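Local coordinates for hypothetical protein Atu0492 (Agrobacterium tumefaciens, PDB 2GMY) that is of unknown function but, as a member of the AhpD-like carboxymuconolactone decarboxylase family, probably takes part in antioxidant defence, at residues F34-K39 with D62-Q67; A94-A99 with V125-I130; I5-A10 with N131-I136; E85-G90 with R112-D117. All coordinates share one frame; numbering follows the deposited sequence.

From the N terminus, helix 7-10 is the first element used: interaction 3 joins it to helix 117-139, closing a loop of 120 residues that encloses the other three contacts. Interaction 1 then brings the turn after helix 49-61 back to helix 32-45 across 22 residues. Interactions 4 (a 21-residue loop) and 2 (25 residues) come later and cross each other: 85-90 and 94-99 share helix 83-96, while 112-117 links helix 105-114 to helix 117-139, which carries 125-130. Ile38 packs on Ile127 and Leu37 on Leu88, which ties interaction 1 to interactions 2 and 4. Thr96 and Asn131 join interactions 2 and 3, and both contacts touch the third subunit.

Interaction 1: F34-K39 with D62-Q67; sequences FIHLIK and DGLSEQ
A very short hydrogen bond between His36 and Asp62 dominates this otherwise sparse surface contact: His36 NE2 donates to Asp62 OD2 at 2.6 Å, and the N-H...O angle of 173° is nearly straight. The acceptor lies at the edge of the imidazole, practically in the ring plane. Seen from the carboxylate the fit is less regular, since the donor comes to OD2 on the anti side and sits 29° out of the carboxylate plane; ring and carboxylate are turned 56° against each other. The His36 ring reaches outward from its helix with CG anti to the carbonyl carbon, which carries NE2 across to the turn. Leu64 adds the apolar part, laying its CD1 methyl 3.8 Å from His36 CD2, at a slant to the ring. Glu58 and Ser59 of helix 49-61 also touch the His36 side chain.

Asp62 and Leu64 stand on either side of Gly63, whose positive phi ends helix 49-61: Leu64 N bonds back to Ser59 O and Gly63 N to Arg60 O. Just beyond, Ser65 caps the following helix through Trp68 N. What His36 grips is thus a Schellman motif with a histidine-carboxylate hydrogen bond fastening it to helix 32-45 of this all-helical, AhpD-like fold.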
loop_
_atom_site.group_PDB
_atom_site.type_symbol
_atom_site.label_atom_id
_atom_site.label_comp_id
_atom_site.label_asym_id
_atom_site.label_seq_id
_atom_site.Cartn_x
_atom_site.Cartn_y
_atom_site.Cartn_z
ATOM N N PHE A 34 -27.911 9.398 7.222
ATOM C CA PHE A 34 -26.958 9.150 6.130
ATOM C C PHE A 34 -25.868 10.223 6.095
ATOM O O PHE A 34 -24.696 9.928 5.811
ATOM C CB PHE A 34 -27.676 9.055 4.780
ATOM C CG PHE A 34 -28.684 7.928 4.698
ATOM C CD1 PHE A 34 -28.443 6.694 5.316
ATOM C CD2 PHE A 34 -29.861 8.093 3.972
ATOM C CE1 PHE A 34 -29.379 5.645 5.230
ATOM C CE2 PHE A 34 -30.796 7.056 3.884
ATOM C CZ PHE A 34 -30.546 5.833 4.517
ATOM N N ILE A 35 -26.251 11.466 6.385
ATOM C CA ILE A 35 -25.275 12.548 6.469
ATOM C C ILE A 35 -24.284 12.266 7.609
ATOM O O ILE A 35 -23.065 12.373 7.423
ATOM C CB ILE A 35 -25.959 13.928 6.614
ATOM C CG1 ILE A 35 -26.802 14.219 5.368
ATOM C CG2 ILE A 35 -24.898 15.021 6.820
ATOM C CD1 ILE A 35 -27.602 15.535 5.462
ATOM N N HIS A 36 -24.803 11.878 8.774
ATOM C CA HIS A 36 -23.941 11.503 9.903
ATOM C C HIS A 36 -22.981 10.373 9.546
ATOM O O HIS A 36 -21.790 10.427 9.853
ATOM C CB HIS A 36 -24.779 11.051 11.094
ATOM C CG HIS A 36 -25.601 12.142 11.695
ATOM N ND1 HIS A 36 -25.109 13.413 11.891
ATOM C CD2 HIS A 36 -26.870 12.146 12.168
ATOM C CE1 HIS A 36 -26.046 14.159 12.455
ATOM N NE2 HIS A 36 -27.123 13.415 12.630
ATOM N N LEU A 37 -23.517 9.347 8.907
ATOM C CA LEU A 37 -22.733 8.180 8.501
ATOM C C LEU A 37 -21.606 8.571 7.550
ATOM O O LEU A 37 -20.460 8.133 7.708
ATOM C CB LEU A 37 -23.676 7.178 7.832
ATOM C CG LEU A 37 -23.063 5.869 7.343
ATOM C CD1 LEU A 37 -24.144 4.811 7.319
ATOM C CD2 LEU A 37 -22.379 6.027 5.969
ATOM N N ILE A 38 -21.943 9.356 6.531
ATOM C CA ILE A 38 -20.942 9.816 5.562
ATOM C C ILE A 38 -19.824 10.589 6.269
ATOM O O ILE A 38 -18.629 10.337 6.027
ATOM C CB ILE A 38 -21.599 10.709 4.478
ATOM C CG1 ILE A 38 -22.455 9.867 3.540
ATOM C CG2 ILE A 38 -20.529 11.507 3.727
ATOM C CD1 ILE A 38 -23.487 10.706 2.757
ATOM N N LYS A 39 -20.208 11.524 7.137
ATOM C CA LYS A 39 -19.220 12.384 7.794
ATOM C C LYS A 39 -18.339 11.610 8.757
ATOM O O LYS A 39 -17.120 11.800 8.786
ATOM C CB LYS A 39 -19.898 13.538 8.526
ATOM C CG LYS A 39 -20.468 14.588 7.582
ATOM C CD LYS A 39 -21.248 15.620 8.380
ATOM C CE LYS A 39 -21.641 16.774 7.506
ATOM N NZ LYS A 39 -21.964 17.943 8.365
ATOM N N ASP A 62 -28.602 12.916 17.582
ATOM C CA ASP A 62 -29.748 12.490 16.774
ATOM C C ASP A 62 -30.237 11.083 17.109
ATOM O O ASP A 62 -31.056 10.517 16.381
ATOM C CB ASP A 62 -29.465 12.665 15.274
ATOM C CG ASP A 62 -29.696 14.092 14.802
ATOM O OD1 ASP A 62 -30.271 14.904 15.570
ATOM O OD2 ASP A 62 -29.320 14.418 13.657
ATOM N N GLY A 63 -29.732 10.531 18.214
ATOM C CA GLY A 63 -30.246 9.291 18.788
ATOM C C GLY A 63 -29.665 7.988 18.258
ATOM O O GLY A 63 -30.171 6.913 18.585
ATOM N N LEU A 64 -28.611 8.073 17.441
ATOM C CA LEU A 64 -27.924 6.874 16.952
ATOM C C LEU A 64 -27.236 6.161 18.113
ATOM O O LEU A 64 -26.755 6.809 19.055
ATOM C CB LEU A 64 -26.948 7.236 15.815
ATOM C CG LEU A 64 -27.744 7.661 14.565
ATOM C CD1 LEU A 64 -27.036 8.655 13.660
ATOM C CD2 LEU A 64 -28.253 6.442 13.764
ATOM N N SER A 65 -27.210 4.829 18.071
ATOM C CA SER A 65 -26.691 4.062 19.211
ATOM C C SER A 65 -25.170 4.175 19.367
ATOM O O SER A 65 -24.450 4.473 18.408
ATOM C CB SER A 65 -27.095 2.596 19.090
ATOM O OG SER A 65 -26.338 1.941 18.084
ATOM N N GLU A 66 -24.671 3.903 20.566
ATOM C CA GLU A 66 -23.212 3.901 20.760
ATOM C C GLU A 66 -22.546 2.812 19.909
ATOM O O GLU A 66 -21.407 2.978 19.473
ATOM C CB GLU A 66 -22.815 3.792 22.237
ATOM C CG GLU A 66 -23.338 4.948 23.111
ATOM C CD GLU A 66 -22.884 6.324 22.629
ATOM O OE1 GLU A 66 -21.703 6.474 22.246
ATOM O OE2 GLU A 66 -23.701 7.267 22.647
ATOM N N GLN A 67 -23.260 1.715 19.663
ATOM C CA GLN A 67 -22.739 0.640 18.829
ATOM C C GLN A 67 -22.599 1.122 17.384
ATOM O O GLN A 67 -21.568 0.923 16.747
ATOM C CB GLN A 67 -23.687 -0.541 18.891
ATOM C CG GLN A 67 -23.029 -1.863 18.725
ATOM C CD GLN A 67 -23.954 -3.013 19.064
ATOM O OE1 GLN A 67 -25.160 -2.973 18.778
ATOM N NE2 GLN A 67 -23.397 -4.046 19.668
#

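Interaction 2: A94-A99 with V125-I130; sequences AVTKIA and VAIGAI
Ile127 sets its CG2 methyl against both Val95 and Thr96, lying 3.6 Å from Val95 CG1 and 3.8 Å from Thr96 OG1. Its chi1 of -66° sets CG2 anti to the backbone N, on the side turned to helix 83-96. Val95 answers with CG1, itself anti to N (chi1 176°), and the two side chains meet at about a right angle, methyl against methyl. Thr96 passes Ile127 at a slant.

The contact is a buried helix-helix packing in the bundle, where the last turn of helix 83-96 lies against the middle of helix 117-139; Thr96 and Ile127 bring the backbones to 7.0 Å between their CA atoms. Although Thr96 OG1 touches a methyl here, its polar partners lie elsewhere: it bonds to Val92 O, one turn back in its own helix, and to Asn131 ND2 on helix 117-139. Asn131 ND2 also bonds to Ile127 O, so that one amide links the hydroxyl to the backbone of the opposing helix. Lys97 is where helix 83-96 gives way to helix 98-101. At this break Thr96 O accepts a hydrogen bond from Arg135 NH2 of the third subunit.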
loop_
_atom_site.group_PDB
_atom_site.type_symbol
_atom_site.label_atom_id
_atom_site.label_comp_id
_atom_site.label_asym_id
_atom_site.label_seq_id
_atom_site.Cartn_x
_atom_site.Cartn_y
_atom_site.Cartn_z
ATOM N N ALA A 94 -15.002 3.739 -0.900
ATOM C CA ALA A 94 -14.417 3.718 -2.253
ATOM C C ALA A 94 -14.070 5.120 -2.744
ATOM O O ALA A 94 -13.013 5.351 -3.354
ATOM C CB ALA A 94 -15.367 3.019 -3.245
ATOM N N VAL A 95 -14.964 6.068 -2.447
ATOM C CA VAL A 95 -14.829 7.440 -2.939
ATOM C C VAL A 95 -13.848 8.224 -2.076
ATOM O O VAL A 95 -13.082 9.040 -2.573
ATOM C CB VAL A 95 -16.203 8.134 -3.035
ATOM C CG1 VAL A 95 -16.069 9.595 -3.446
ATOM C CG2 VAL A 95 -17.067 7.410 -4.055
ATOM N N THR A 96 -13.855 7.975 -0.768
ATOM C CA THR A 96 -12.860 8.627 0.092
ATOM C C THR A 96 -11.438 8.218 -0.329
ATOM O O THR A 96 -10.518 9.025 -0.307
ATOM C CB THR A 96 -13.140 8.337 1.575
ATOM O OG1 THR A 96 -14.376 8.968 1.933
ATOM C CG2 THR A 96 -12.044 8.879 2.462
ATOM N N LYS A 97 -11.295 6.961 -0.735
ATOM C CA LYS A 97 -10.008 6.446 -1.197
ATOM C C LYS A 97 -9.974 6.335 -2.720
ATOM O O LYS A 97 -9.471 5.349 -3.273
ATOM C CB LYS A 97 -9.702 5.090 -0.555
ATOM C CG LYS A 97 -9.558 5.156 0.964
ATOM C CD LYS A 97 -9.259 3.770 1.554
ATOM C CE LYS A 97 -10.383 2.778 1.267
ATOM N NZ LYS A 97 -11.614 3.122 2.029
ATOM N N ILE A 98 -10.474 7.371 -3.386
ATOM C CA ILE A 98 -10.644 7.368 -4.847
ATOM C C ILE A 98 -9.354 7.042 -5.607
ATOM O O ILE A 98 -9.392 6.335 -6.607
ATOM C CB ILE A 98 -11.227 8.731 -5.354
ATOM C CG1 ILE A 98 -11.822 8.609 -6.767
ATOM C CG2 ILE A 98 -10.192 9.866 -5.241
ATOM C CD1 ILE A 98 -13.144 7.913 -6.814
ATOM N N ALA A 99 -8.216 7.529 -5.112
ATOM C CA ALA A 99 -6.959 7.360 -5.838
ATOM C C ALA A 99 -6.542 5.897 -5.875
ATOM O O ALA A 99 -5.921 5.464 -6.853
ATOM C CB ALA A 99 -5.866 8.208 -5.236
ATOM N N VAL A 125 -21.534 14.467 -3.321
ATOM C CA VAL A 125 -21.127 15.819 -2.921
ATOM C C VAL A 125 -20.855 15.866 -1.408
ATOM O O VAL A 125 -19.885 16.486 -0.965
ATOM C CB VAL A 125 -22.214 16.851 -3.324
ATOM C CG1 VAL A 125 -21.922 18.221 -2.730
ATOM C CG2 VAL A 125 -22.315 16.936 -4.861
ATOM N N ALA A 126 -21.700 15.205 -0.615
ATOM C CA ALA A 126 -21.489 15.139 0.834
ATOM C C ALA A 126 -20.129 14.473 1.157
ATOM O O ALA A 126 -19.387 14.945 2.022
ATOM C CB ALA A 126 -22.634 14.391 1.501
ATOM N N ILE A 127 -19.791 13.399 0.441
ATOM C CA ILE A 127 -18.489 12.742 0.633
ATOM C C ILE A 127 -17.368 13.723 0.278
ATOM O O ILE A 127 -16.363 13.815 0.984
ATOM C CB ILE A 127 -18.370 11.455 -0.213
ATOM C CG1 ILE A 127 -19.374 10.392 0.275
ATOM C CG2 ILE A 127 -16.939 10.863 -0.136
ATOM C CD1 ILE A 127 -19.645 9.256 -0.743
ATOM N N GLY A 128 -17.543 14.465 -0.813
ATOM C CA GLY A 128 -16.551 15.482 -1.196
ATOM C C GLY A 128 -16.389 16.536 -0.105
ATOM O O GLY A 128 -15.249 16.897 0.255
ATOM N N ALA A 129 -17.517 17.023 0.424
ATOM C CA ALA A 129 -17.502 18.061 1.452
ATOM C C ALA A 129 -16.741 17.628 2.712
ATOM O O ALA A 129 -15.876 18.360 3.198
ATOM C CB ALA A 129 -18.920 18.511 1.792
ATOM N N ILE A 130 -17.019 16.433 3.229
ATOM C CA ILE A 130 -16.314 16.017 4.444
ATOM C C ILE A 130 -14.839 15.795 4.126
ATOM O O ILE A 130 -13.973 16.093 4.938
ATOM C CB ILE A 130 -16.970 14.788 5.141
ATOM C CG1 ILE A 130 -16.260 14.472 6.469
ATOM C CG2 ILE A 130 -17.062 13.603 4.200
ATOM C CD1 ILE A 130 -16.290 15.638 7.497
#

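Interaction 3: I5-A10 with N131-I136; sequences INYAKA and NTWNRI
Tyr7 lays one ring face against Ile136, whose CG2 methyl sits almost exactly over the centre of the ring: 3.5 Å from CG2 to the centroid and only 5° off the normal, a well-centred CH-pi contact. Tyr7 adopts the less common chi1 of 56°, with CG between the backbone N and the carbonyl carbon, and this presents the ring face to helix 117-139. Trp133, one turn before Ile136 on that helix, is the third partner. The far rim of its indole comes to the phenol end, with Trp133 CZ3 4.2 Å from Tyr7 OH, while Trp133 NE1 bonds to Glu22 OE1 on helix 12-26.

Helix 7-10 is a single short turn near the N terminus, started by Asn6 as N-cap: Asn6 OD1 accepts from Lys9 N at 3.2 Å, with the donor above the carbonyl plane. The contact thus lays the start of the chain against the late part of the long helix 117-139. Elsewhere on the same helix, on a side that does not meet Tyr7, Arg135 NH1 holds both Asn131 O (3.0 Å) and Asn131 OD1 (2.9 Å). Tyr7 also packs on Val121 of the third subunit.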
loop_
_atom_site.group_PDB
_atom_site.type_symbol
_atom_site.label_atom_id
_atom_site.label_comp_id
_atom_site.label_asym_id
_atom_site.label_seq_id
_atom_site.Cartn_x
_atom_site.Cartn_y
_atom_site.Cartn_z
ATOM N N ILE A 5 -2.708 26.871 11.859
ATOM C CA ILE A 5 -3.320 28.112 11.393
ATOM C C ILE A 5 -4.767 28.184 11.878
ATOM O O ILE A 5 -5.491 27.182 11.830
ATOM C CB ILE A 5 -3.304 28.231 9.836
ATOM C CG1 ILE A 5 -1.873 28.223 9.289
ATOM C CG2 ILE A 5 -4.016 29.508 9.370
ATOM C CD1 ILE A 5 -1.796 28.031 7.780
ATOM N N ASN A 6 -5.167 29.360 12.365
ATOM C CA ASN A 6 -6.573 29.674 12.579
ATOM C C ASN A 6 -7.134 30.075 11.224
ATOM O O ASN A 6 -7.053 31.242 10.816
ATOM C CB ASN A 6 -6.735 30.808 13.595
ATOM C CG ASN A 6 -8.188 31.064 13.965
ATOM O OD1 ASN A 6 -9.096 30.908 13.145
ATOM N ND2 ASN A 6 -8.414 31.474 15.210
ATOM N N TYR A 7 -7.675 29.093 10.515
ATOM C CA TYR A 7 -8.011 29.292 9.112
ATOM C C TYR A 7 -9.212 30.215 8.906
ATOM O O TYR A 7 -9.279 30.936 7.909
ATOM C CB TYR A 7 -8.174 27.951 8.386
ATOM C CG TYR A 7 -9.182 27.018 9.004
ATOM C CD1 TYR A 7 -10.526 27.078 8.635
ATOM C CD2 TYR A 7 -8.792 26.058 9.941
ATOM C CE1 TYR A 7 -11.462 26.225 9.192
ATOM C CE2 TYR A 7 -9.724 25.191 10.504
ATOM C CZ TYR A 7 -11.059 25.284 10.125
ATOM O OH TYR A 7 -12.002 24.438 10.668
ATOM N N ALA A 8 -10.139 30.209 9.865
ATOM C CA ALA A 8 -11.300 31.098 9.822
ATOM C C ALA A 8 -10.864 32.565 9.908
ATOM O O ALA A 8 -11.481 33.436 9.296
ATOM C CB ALA A 8 -12.277 30.759 10.946
ATOM N N LYS A 9 -9.789 32.813 10.659
ATOM C CA LYS A 9 -9.234 34.159 10.834
ATOM C C LYS A 9 -8.309 34.545 9.687
ATOM O O LYS A 9 -8.371 35.676 9.197
ATOM C CB LYS A 9 -8.476 34.274 12.166
ATOM C CG LYS A 9 -9.359 34.284 13.406
ATOM C CD LYS A 9 -9.808 35.696 13.778
ATOM C CE LYS A 9 -11.153 35.683 14.500
ATOM N NZ LYS A 9 -11.139 34.871 15.753
ATOM N N ALA A 10 -7.464 33.601 9.263
ATOM C CA ALA A 10 -6.499 33.825 8.183
ATOM C C ALA A 10 -7.155 34.119 6.833
ATOM O O ALA A 10 -6.683 34.980 6.087
ATOM C CB ALA A 10 -5.528 32.650 8.077
ATOM N N ASN A 131 -14.552 15.316 2.916
ATOM C CA ASN A 131 -13.158 15.120 2.535
ATOM C C ASN A 131 -12.375 16.446 2.516
ATOM O O ASN A 131 -11.171 16.475 2.794
ATOM C CB ASN A 131 -13.058 14.374 1.204
ATOM C CG ASN A 131 -12.965 12.881 1.413
ATOM O OD1 ASN A 131 -11.878 12.332 1.602
ATOM N ND2 ASN A 131 -14.115 12.214 1.426
ATOM N N THR A 132 -13.084 17.539 2.219
ATOM C CA THR A 132 -12.502 18.875 2.282
ATOM C C THR A 132 -12.276 19.291 3.743
ATOM O O THR A 132 -11.171 19.710 4.110
ATOM C CB THR A 132 -13.361 19.884 1.507
ATOM O OG1 THR A 132 -13.242 19.596 0.101
ATOM C CG2 THR A 132 -12.875 21.316 1.750
ATOM N N TRP A 133 -13.302 19.176 4.581
ATOM C CA TRP A 133 -13.129 19.517 6.001
ATOM C C TRP A 133 -11.999 18.704 6.638
ATOM O O TRP A 133 -11.191 19.243 7.397
ATOM C CB TRP A 133 -14.414 19.290 6.796
ATOM C CG TRP A 133 -15.489 20.296 6.562
ATOM C CD1 TRP A 133 -16.730 20.058 6.039
ATOM C CD2 TRP A 133 -15.443 21.695 6.875
ATOM N NE1 TRP A 133 -17.458 21.231 6.000
ATOM C CE2 TRP A 133 -16.690 22.249 6.504
ATOM C CE3 TRP A 133 -14.466 22.536 7.429
ATOM C CZ2 TRP A 133 -16.993 23.621 6.674
ATOM C CZ3 TRP A 133 -14.759 23.896 7.592
ATOM C CH2 TRP A 133 -16.013 24.422 7.214
ATOM N N ASN A 134 -11.939 17.405 6.342
ATOM C CA ASN A 134 -10.852 16.564 6.885
ATOM C C ASN A 134 -9.462 17.080 6.496
ATOM O O ASN A 134 -8.527 17.077 7.309
ATOM C CB ASN A 134 -10.989 15.116 6.426
ATOM C CG ASN A 134 -12.237 14.411 6.976
ATOM O OD1 ASN A 134 -12.880 14.838 7.963
ATOM N ND2 ASN A 134 -12.568 13.299 6.348
ATOM N N ARG A 135 -9.325 17.503 5.241
ATOM C CA ARG A 135 -8.045 18.022 4.766
ATOM C C ARG A 135 -7.665 19.341 5.425
ATOM O O ARG A 135 -6.498 19.569 5.750
ATOM C CB ARG A 135 -8.063 18.127 3.237
ATOM C CG ARG A 135 -7.971 16.751 2.599
ATOM C CD ARG A 135 -8.278 16.694 1.100
ATOM N NE ARG A 135 -7.866 15.377 0.602
ATOM C CZ ARG A 135 -8.576 14.258 0.768
ATOM N NH1 ARG A 135 -9.767 14.283 1.381
ATOM N NH2 ARG A 135 -8.090 13.109 0.322
ATOM N N ILE A 136 -8.661 20.202 5.633
ATOM C CA ILE A 136 -8.453 21.458 6.343
ATOM C C ILE A 136 -8.077 21.200 7.799
ATOM O O ILE A 136 -7.084 21.742 8.293
ATOM C CB ILE A 136 -9.706 22.362 6.245
ATOM C CG1 ILE A 136 -9.903 22.808 4.790
ATOM C CG2 ILE A 136 -9.605 23.574 7.185
ATOM C CD1 ILE A 136 -11.301 23.376 4.497
#

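Interaction 4: E85-G90 with R112-D117; sequences ERALLG and RAHFSD
Ala87 and His114 make the closer of two aliphatic-aromatic contacts: the methyl CB of Ala87 comes 3.5 Å from His114 CD2 and 4.2 Å from His114 CG, meeting the imidazole obliquely at its carbon side. The CA atoms of Ala87 and His114 are 7.3 Å apart, the nearest backbone pair of the two segments.

The second is looser and purely apolar. Leu88 CB lies 4.2 Å from Phe115 CE2, again at a slant to the ring. Phe115 has an extended backbone and lies in the link to helix 117-139, so the ring is delivered from the connecting loop instead of from a helix face. Leu88 sends its branched end past this contact, to Phe34 and Leu37.

Polar bonds serve the edges of the contact. Ser116, the N-cap of helix 117-139, uses its side chain to cap a backbone N further on, while its own N bonds to Glu119 OE1, and a weak hydrogen bond runs from Gln84 NE2 to His114 O.

Around the contact, Phe115 packs on Ile120 and Ile123 of helix 117-139 and meets Phe34 of helix 32-45 edge-to-face, so the bend after helix 105-114 is wedged among helices 32-45, 83-96 and 117-139.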
loop_
_atom_site.group_PDB
_atom_site.type_symbol
_atom_site.label_atom_id
_atom_site.label_comp_id
_atom_site.label_asym_id
_atom_site.label_seq_id
_atom_site.Cartn_x
_atom_site.Cartn_y
_atom_site.Cartn_z
ATOM N N GLU A 85 -27.393 0.930 4.704
ATOM C CA GLU A 85 -26.210 1.568 5.322
ATOM C C GLU A 85 -24.911 0.948 4.802
ATOM O O GLU A 85 -23.933 1.670 4.525
ATOM C CB GLU A 85 -26.256 1.468 6.847
ATOM C CG GLU A 85 -27.329 2.354 7.440
ATOM C CD GLU A 85 -27.519 2.164 8.938
ATOM O OE1 GLU A 85 -27.370 1.026 9.435
ATOM O OE2 GLU A 85 -27.833 3.164 9.614
ATOM N N ARG A 86 -24.887 -0.379 4.671
ATOM C CA ARG A 86 -23.706 -1.041 4.109
ATOM C C ARG A 86 -23.395 -0.603 2.690
ATOM O O ARG A 86 -22.227 -0.453 2.321
ATOM C CB ARG A 86 -23.819 -2.566 4.158
ATOM C CG ARG A 86 -23.842 -3.093 5.562
ATOM C CD ARG A 86 -23.920 -4.617 5.571
ATOM N NE ARG A 86 -22.653 -5.228 5.159
ATOM C CZ ARG A 86 -21.581 -5.345 5.946
ATOM N NH1 ARG A 86 -21.608 -4.907 7.204
ATOM N NH2 ARG A 86 -20.472 -5.895 5.464
ATOM N N ALA A 87 -24.442 -0.401 1.893
ATOM C CA ALA A 87 -24.273 0.047 0.520
ATOM C C ALA A 87 -23.640 1.434 0.528
ATOM O O ALA A 87 -22.702 1.717 -0.211
ATOM C CB ALA A 87 -25.613 0.077 -0.171
ATOM N N LEU A 88 -24.148 2.299 1.394
ATOM C CA LEU A 88 -23.618 3.649 1.509
ATOM C C LEU A 88 -22.166 3.631 2.006
ATOM O O LEU A 88 -21.310 4.283 1.428
ATOM C CB LEU A 88 -24.506 4.474 2.446
ATOM C CG LEU A 88 -24.120 5.933 2.695
ATOM C CD1 LEU A 88 -23.879 6.698 1.393
ATOM C CD2 LEU A 88 -25.195 6.619 3.550
ATOM N N LEU A 89 -21.897 2.856 3.058
ATOM C CA LEU A 89 -20.534 2.745 3.620
ATOM C C LEU A 89 -19.516 2.288 2.567
ATOM O O LEU A 89 -18.406 2.826 2.483
ATOM C CB LEU A 89 -20.531 1.799 4.822
ATOM C CG LEU A 89 -21.124 2.409 6.092
ATOM C CD1 LEU A 89 -21.613 1.335 7.054
ATOM C CD2 LEU A 89 -20.120 3.354 6.772
ATOM N N GLY A 90 -19.897 1.308 1.748
ATOM C CA GLY A 90 -19.011 0.844 0.662
ATOM C C GLY A 90 -18.615 1.976 -0.275
ATOM O O GLY A 90 -17.454 2.063 -0.733
ATOM N N ARG A 112 -26.444 1.831 -6.057
ATOM C CA ARG A 112 -27.584 2.052 -6.954
ATOM C C ARG A 112 -28.795 1.231 -6.556
ATOM O O ARG A 112 -29.932 1.626 -6.819
ATOM C CB ARG A 112 -27.205 1.684 -8.380
ATOM C CG ARG A 112 -26.754 2.832 -9.203
ATOM C CD ARG A 112 -26.418 2.353 -10.614
ATOM N NE ARG A 112 -27.589 2.231 -11.477
ATOM C CZ ARG A 112 -28.005 1.107 -12.061
ATOM N NH1 ARG A 112 -27.355 -0.048 -11.861
ATOM N NH2 ARG A 112 -29.095 1.140 -12.831
ATOM N N ALA A 113 -28.550 0.074 -5.952
ATOM C CA ALA A 113 -29.638 -0.776 -5.487
ATOM C C ALA A 113 -30.560 -0.029 -4.508
ATOM O O ALA A 113 -31.781 -0.221 -4.510
ATOM C CB ALA A 113 -29.081 -2.039 -4.866
ATOM N N HIS A 114 -29.984 0.891 -3.734
ATOM C CA HIS A 114 -30.669 1.497 -2.583
ATOM C C HIS A 114 -30.970 2.980 -2.702
ATOM O O HIS A 114 -31.661 3.533 -1.849
ATOM C CB HIS A 114 -29.830 1.285 -1.327
ATOM C CG HIS A 114 -29.722 -0.146 -0.928
ATOM N ND1 HIS A 114 -30.677 -0.770 -0.160
ATOM C CD2 HIS A 114 -28.790 -1.085 -1.216
ATOM C CE1 HIS A 114 -30.333 -2.033 0.018
ATOM N NE2 HIS A 114 -29.193 -2.250 -0.611
ATOM N N PHE A 115 -30.407 3.633 -3.720
ATOM C CA PHE A 115 -30.534 5.081 -3.851
ATOM C C PHE A 115 -30.814 5.487 -5.285
ATOM O O PHE A 115 -30.287 4.889 -6.225
ATOM C CB PHE A 115 -29.243 5.778 -3.369
ATOM C CG PHE A 115 -28.979 5.615 -1.893
ATOM C CD1 PHE A 115 -29.636 6.415 -0.964
ATOM C CD2 PHE A 115 -28.097 4.633 -1.437
ATOM C CE1 PHE A 115 -29.392 6.264 0.396
ATOM C CE2 PHE A 115 -27.850 4.472 -0.071
ATOM C CZ PHE A 115 -28.496 5.281 0.839
ATOM N N SER A 116 -31.631 6.527 -5.445
ATOM C CA SER A 116 -31.852 7.136 -6.758
ATOM C C SER A 116 -30.615 7.892 -7.246
ATOM O O SER A 116 -29.712 8.205 -6.456
ATOM C CB SER A 116 -33.021 8.120 -6.685
ATOM O OG SER A 116 -32.647 9.289 -5.963
ATOM N N ASP A 117 -30.577 8.220 -8.539
ATOM C CA ASP A 117 -29.460 9.005 -9.067
ATOM C C ASP A 117 -29.364 10.353 -8.349
ATOM O O ASP A 117 -28.266 10.816 -8.054
ATOM C CB ASP A 117 -29.587 9.240 -10.578
ATOM C CG ASP A 117 -29.095 8.064 -11.412
ATOM O OD1 ASP A 117 -28.694 7.027 -10.840
ATOM O OD2 ASP A 117 -29.094 8.198 -12.661
#